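Local coordinates for protein flavin-containing monooxygenase (Allium sativum, PDB 6WPU) that probably uses its bound flavin-adenine dinucleotide to oxygenate the sulfur of S-allyl-L-cysteine, a flavin-dependent S-monooxygenase reaction of garlic, at residues Pro192-Asp195 with Val196-Gly199; Gly385-Lys388 with Arg389-His392. All coordinates share one frame; numbering follows the deposited sequence.

Contact 1: Pro192-Asp195 with Val196-Gly199; sequences PGID and VWPG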
loop_
_atom_site.group_PDB
_atom_site.type_symbol
_atom_site.label_atom_id
_atom_site.label_comp_id
_atom_site.label_asym_id
_atom_site.label_seq_id
_atom_site.Cartn_x
_atom_site.Cartn_y
_atom_site.Cartn_z
ATOM N N PRO A 192 -25.897 6.038 -6.330
ATOM C CA PRO A 192 -27.356 6.234 -6.291
ATOM C C PRO A 192 -28.088 5.206 -7.146
ATOM O O PRO A 192 -27.722 4.957 -8.295
ATOM C CB PRO A 192 -27.542 7.653 -6.848
ATOM C CG PRO A 192 -26.192 8.295 -6.770
ATOM C CD PRO A 192 -25.187 7.195 -6.896
ATOM N N GLY A 193 -29.141 4.620 -6.574
ATOM C CA GLY A 193 -29.978 3.673 -7.285
ATOM C C GLY A 193 -29.391 2.292 -7.470
ATOM O O GLY A 193 -29.985 1.473 -8.174
ATOM N N ILE A 194 -28.245 1.996 -6.855
ATOM C CA ILE A 194 -27.549 0.749 -7.145
ATOM C C ILE A 194 -28.372 -0.472 -6.740
ATOM O O ILE A 194 -28.191 -1.552 -7.309
ATOM C CB ILE A 194 -26.158 0.750 -6.473
ATOM C CG1 ILE A 194 -25.271 -0.338 -7.078
ATOM C CG2 ILE A 194 -26.269 0.583 -4.963
ATOM C CD1 ILE A 194 -24.935 -0.102 -8.543
ATOM N N ASP A 195 -29.303 -0.320 -5.795
ATOM C CA ASP A 195 -30.066 -1.463 -5.304
ATOM C C ASP A 195 -31.029 -2.032 -6.341
ATOM O O ASP A 195 -31.457 -3.179 -6.194
ATOM C CB ASP A 195 -30.837 -1.082 -4.041
ATOM C CG ASP A 195 -29.920 -0.817 -2.858
ATOM O OD1 ASP A 195 -28.841 -1.459 -2.770
ATOM O OD2 ASP A 195 -30.279 0.039 -2.018
ATOM N N VAL A 196 -31.391 -1.270 -7.373
ATOM C CA VAL A 196 -32.233 -1.779 -8.451
ATOM C C VAL A 196 -31.454 -2.035 -9.734
ATOM O O VAL A 196 -32.057 -2.439 -10.742
ATOM C CB VAL A 196 -33.424 -0.842 -8.733
ATOM C CG1 VAL A 196 -34.282 -0.663 -7.488
ATOM C CG2 VAL A 196 -32.941 0.499 -9.273
ATOM N N TRP A 197 -30.150 -1.815 -9.740
ATOM C CA TRP A 197 -29.402 -1.984 -10.977
ATOM C C TRP A 197 -29.080 -3.462 -11.180
ATOM O O TRP A 197 -28.558 -4.097 -10.267
ATOM C CB TRP A 197 -28.134 -1.146 -10.937
ATOM C CG TRP A 197 -27.313 -1.227 -12.181
ATOM C CD1 TRP A 197 -27.572 -0.626 -13.391
ATOM C CD2 TRP A 197 -26.102 -1.960 -12.341
ATOM N NE1 TRP A 197 -26.580 -0.938 -14.291
ATOM C CE2 TRP A 197 -25.668 -1.761 -13.671
ATOM C CE3 TRP A 197 -25.336 -2.768 -11.487
ATOM C CZ2 TRP A 197 -24.500 -2.336 -14.167
ATOM C CZ3 TRP A 197 -24.169 -3.331 -11.973
ATOM C CH2 TRP A 197 -23.763 -3.116 -13.304
ATOM N N PRO A 198 -29.395 -4.043 -12.340
ATOM C CA PRO A 198 -29.332 -5.508 -12.495
ATOM C C PRO A 198 -28.000 -6.114 -12.922
ATOM O O PRO A 198 -27.909 -7.344 -13.001
ATOM C CB PRO A 198 -30.394 -5.760 -13.578
ATOM C CG PRO A 198 -30.381 -4.517 -14.418
ATOM C CD PRO A 198 -30.128 -3.390 -13.447
ATOM N N GLY A 199 -26.966 -5.330 -13.183
ATOM C CA GLY A 199 -25.752 -5.846 -13.783
ATOM C C GLY A 199 -24.747 -6.396 -12.783
ATOM O O GLY A 199 -25.065 -6.711 -11.634
#
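Ile194 and Trp197 meet beside a short 3-10 turn, where the isoleucine methyl CD1 lies 4.0 Å from CE3 on the six-membered part of the indole. The same methyl reaches Trp197 CB at 4.1 Å, so it sits beside CB and the CE3 corner of the ring system. CG1 of Ile194 lies opposite its backbone N (chi1 -164°), which sends CD1 toward the indole, while the CG2 branch stays between N and the carbonyl carbon. The two side chains meet at an oblique angle. Two backbone bonds in succession wind the turn and set this spacing. Val196 N donates to Gly193 O at 3.2 Å, and Trp197 N donates to Ile194 O at 3.1 Å. In the second bond the donor stands well above the carbonyl plane, with a C=O...N angle of 110°, a bent approach in keeping with so tight a turn. Gly193 enters the turn with positive phi (76°), a conformation that glycine adopts easily, and its carbonyl oxygen also has the methyl CG2 of Val196 3.3 Å away. Further along the chain, Gly199 N lies over one face of the indole, 3.4 Å above its plane and offset toward the rim. Beyond the turn, the indole NE1 donates to Gly275 O, while Ile194 and Trp197 both touch Ile290 of strand 289-292. Pro192 is tied to Thr271, at the end of strand 262-271. The chemistry is thus divided: main-chain amides and carbonyls shape the turn, whereas its apolar contact is a single methyl-indole touch, and the buried tryptophan, with its polar NE1 satisfied, joins this surface loop to the mixed sheet.

Contact 2: Gly385-Lys388 with Arg389-His392; sequences GIPK and RYTH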
loop_
_atom_site.group_PDB
_atom_site.type_symbol
_atom_site.label_atom_id
_atom_site.label_comp_id
_atom_site.label_asym_id
_atom_site.label_seq_id
_atom_site.Cartn_x
_atom_site.Cartn_y
_atom_site.Cartn_z
ATOM N N GLY A 385 -9.618 21.805 7.270
ATOM C CA GLY A 385 -10.722 21.192 6.549
ATOM C C GLY A 385 -10.467 19.806 5.994
ATOM O O GLY A 385 -11.222 19.353 5.130
ATOM N N ILE A 386 -9.441 19.103 6.467
ATOM C CA ILE A 386 -9.076 17.792 5.927
ATOM C C ILE A 386 -9.890 16.727 6.655
ATOM O O ILE A 386 -9.783 16.621 7.886
ATOM C CB ILE A 386 -7.578 17.516 6.083
ATOM C CG1 ILE A 386 -6.754 18.651 5.490
ATOM C CG2 ILE A 386 -7.229 16.181 5.433
ATOM C CD1 ILE A 386 -5.265 18.524 5.846
ATOM N N PRO A 387 -10.661 15.897 5.946
ATOM C CA PRO A 387 -11.436 14.847 6.623
ATOM C C PRO A 387 -10.568 13.738 7.203
ATOM O O PRO A 387 -9.424 13.506 6.791
ATOM C CB PRO A 387 -12.348 14.296 5.520
ATOM C CG PRO A 387 -11.722 14.707 4.246
ATOM C CD PRO A 387 -10.983 15.988 4.512
ATOM N N LYS A 388 -11.184 13.018 8.152
ATOM C CA LYS A 388 -10.536 11.930 8.885
ATOM C C LYS A 388 -9.791 10.973 7.965
ATOM O O LYS A 388 -8.704 10.488 8.306
ATOM C CB LYS A 388 -11.592 11.155 9.677
ATOM C CG LYS A 388 -11.361 11.049 11.166
ATOM C CD LYS A 388 -12.503 10.289 11.832
ATOM C CE LYS A 388 -13.005 11.025 13.069
ATOM N NZ LYS A 388 -14.276 10.450 13.581
ATOM N N ARG A 389 -10.360 10.678 6.796
ATOM C CA ARG A 389 -9.829 9.561 6.024
ATOM C C ARG A 389 -8.496 9.875 5.357
ATOM O O ARG A 389 -7.862 8.954 4.834
ATOM C CB ARG A 389 -10.856 9.099 4.982
ATOM C CG ARG A 389 -11.133 10.069 3.839
ATOM C CD ARG A 389 -12.263 9.521 2.932
ATOM N NE ARG A 389 -12.624 10.439 1.849
ATOM C CZ ARG A 389 -13.342 11.550 2.013
ATOM N NH1 ARG A 389 -13.773 11.893 3.225
ATOM N NH2 ARG A 389 -13.616 12.331 0.972
ATOM N N TYR A 390 -8.040 11.129 5.382
ATOM C CA TYR A 390 -6.726 11.488 4.864
ATOM C C TYR A 390 -5.656 11.565 5.952
ATOM O O TYR A 390 -4.575 12.108 5.701
ATOM C CB TYR A 390 -6.800 12.819 4.107
ATOM C CG TYR A 390 -7.725 12.772 2.910
ATOM C CD1 TYR A 390 -7.524 11.860 1.887
ATOM C CD2 TYR A 390 -8.812 13.625 2.817
ATOM C CE1 TYR A 390 -8.380 11.805 0.806
ATOM C CE2 TYR A 390 -9.670 13.577 1.735
ATOM C CZ TYR A 390 -9.450 12.674 0.741
ATOM O OH TYR A 390 -10.315 12.640 -0.322
ATOM N N THR A 391 -5.932 11.045 7.152
ATOM C CA THR A 391 -4.997 11.211 8.266
ATOM C C THR A 391 -3.601 10.702 7.909
ATOM O O THR A 391 -2.594 11.322 8.273
ATOM C CB THR A 391 -5.517 10.488 9.514
ATOM O OG1 THR A 391 -6.734 11.092 9.965
ATOM C CG2 THR A 391 -4.482 10.562 10.666
ATOM N N HIS A 392 -3.517 9.577 7.204
ATOM C CA HIS A 392 -2.234 8.945 6.914
ATOM C C HIS A 392 -1.769 9.197 5.493
ATOM O O HIS A 392 -0.782 8.594 5.055
ATOM C CB HIS A 392 -2.323 7.446 7.193
ATOM C CG HIS A 392 -2.834 7.146 8.562
ATOM N ND1 HIS A 392 -2.178 7.561 9.704
ATOM C CD2 HIS A 392 -3.959 6.517 8.977
ATOM C CE1 HIS A 392 -2.868 7.182 10.764
ATOM N NE2 HIS A 392 -3.954 6.549 10.349
#
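The phenol ring of Tyr390 has neighbours on a face and at its edge: CG of Arg389 lies 4.2 Å above the ring centre, while CD of Pro387 sits in the ring plane at the edge. Pro387 CG approaches obliquely, 3.4 Å from Tyr390 CD2, and the methyl CG2 of Ile386 comes near the ring plane while touching Tyr390 CB at 3.6 Å. The Arg389 guanidinium has Tyr390 CE2 over one face, displaced toward the rim, and its NH1 lies 3.6 Å from Pro387 CB. With chi1 at 68°, CG of Arg389 is wedged between the backbone N and the carbonyl carbon, and from there the chain runs extended to NE, carrying the guanidinium back beside the proline. The proline ring therefore has tyrosine and arginine atoms against it, all from residues two or three positions later. Two successive i+3 backbone bonds make a short 3-10 turn that fixes this spacing. Tyr390 N donates to Pro387 O at 3.1 Å and nearly straight, at 167°. One residue on, Lys388 O is gripped twice by Thr391: the hydroxyl OG1 donates at 2.6 Å, tilted only slightly from the carbonyl plane, and the amide N donates at 3.1 Å from well above it. Thr391 OG1 is also bonded to Arg315 NE, so the hydroxyl links the turn to strand 315-317. The segment leaves helix 367-383 through the Schellman motif at Gly385 and leads toward helix 398-409. Ile386 and Thr391 pack back on Met381 of the first helix, and Thr391 O accepts from Tyr377 OH. Away from that helix, Lys388 NZ forms a salt bridge with Asp312 of strand 310-312, and His392 NE2 bonds to Val316 N of strand 315-317.

Overall arrangement
Both contacts are tight local turns near the surface, but they serve different parts of the fold, with centres about 30 Å apart and nearest atoms about 15 Å apart. Contact 1 is the more peripheral, about 30 Å from the chain centre against about 17 Å for contact 2, and joins a loop between strands 185-186 and 200-203 to the mixed sheet. Contact 2 lies in the loop between helices 367-383 and 398-409, packs on the first, and reaches strands 310-312 and 315-317. Contact 1 adds one aliphatic-indole touch to its backbone bonds, whereas contact 2 combines proline, tyrosine and arginine packing with a side-chain hydroxyl bond and outward polar ties.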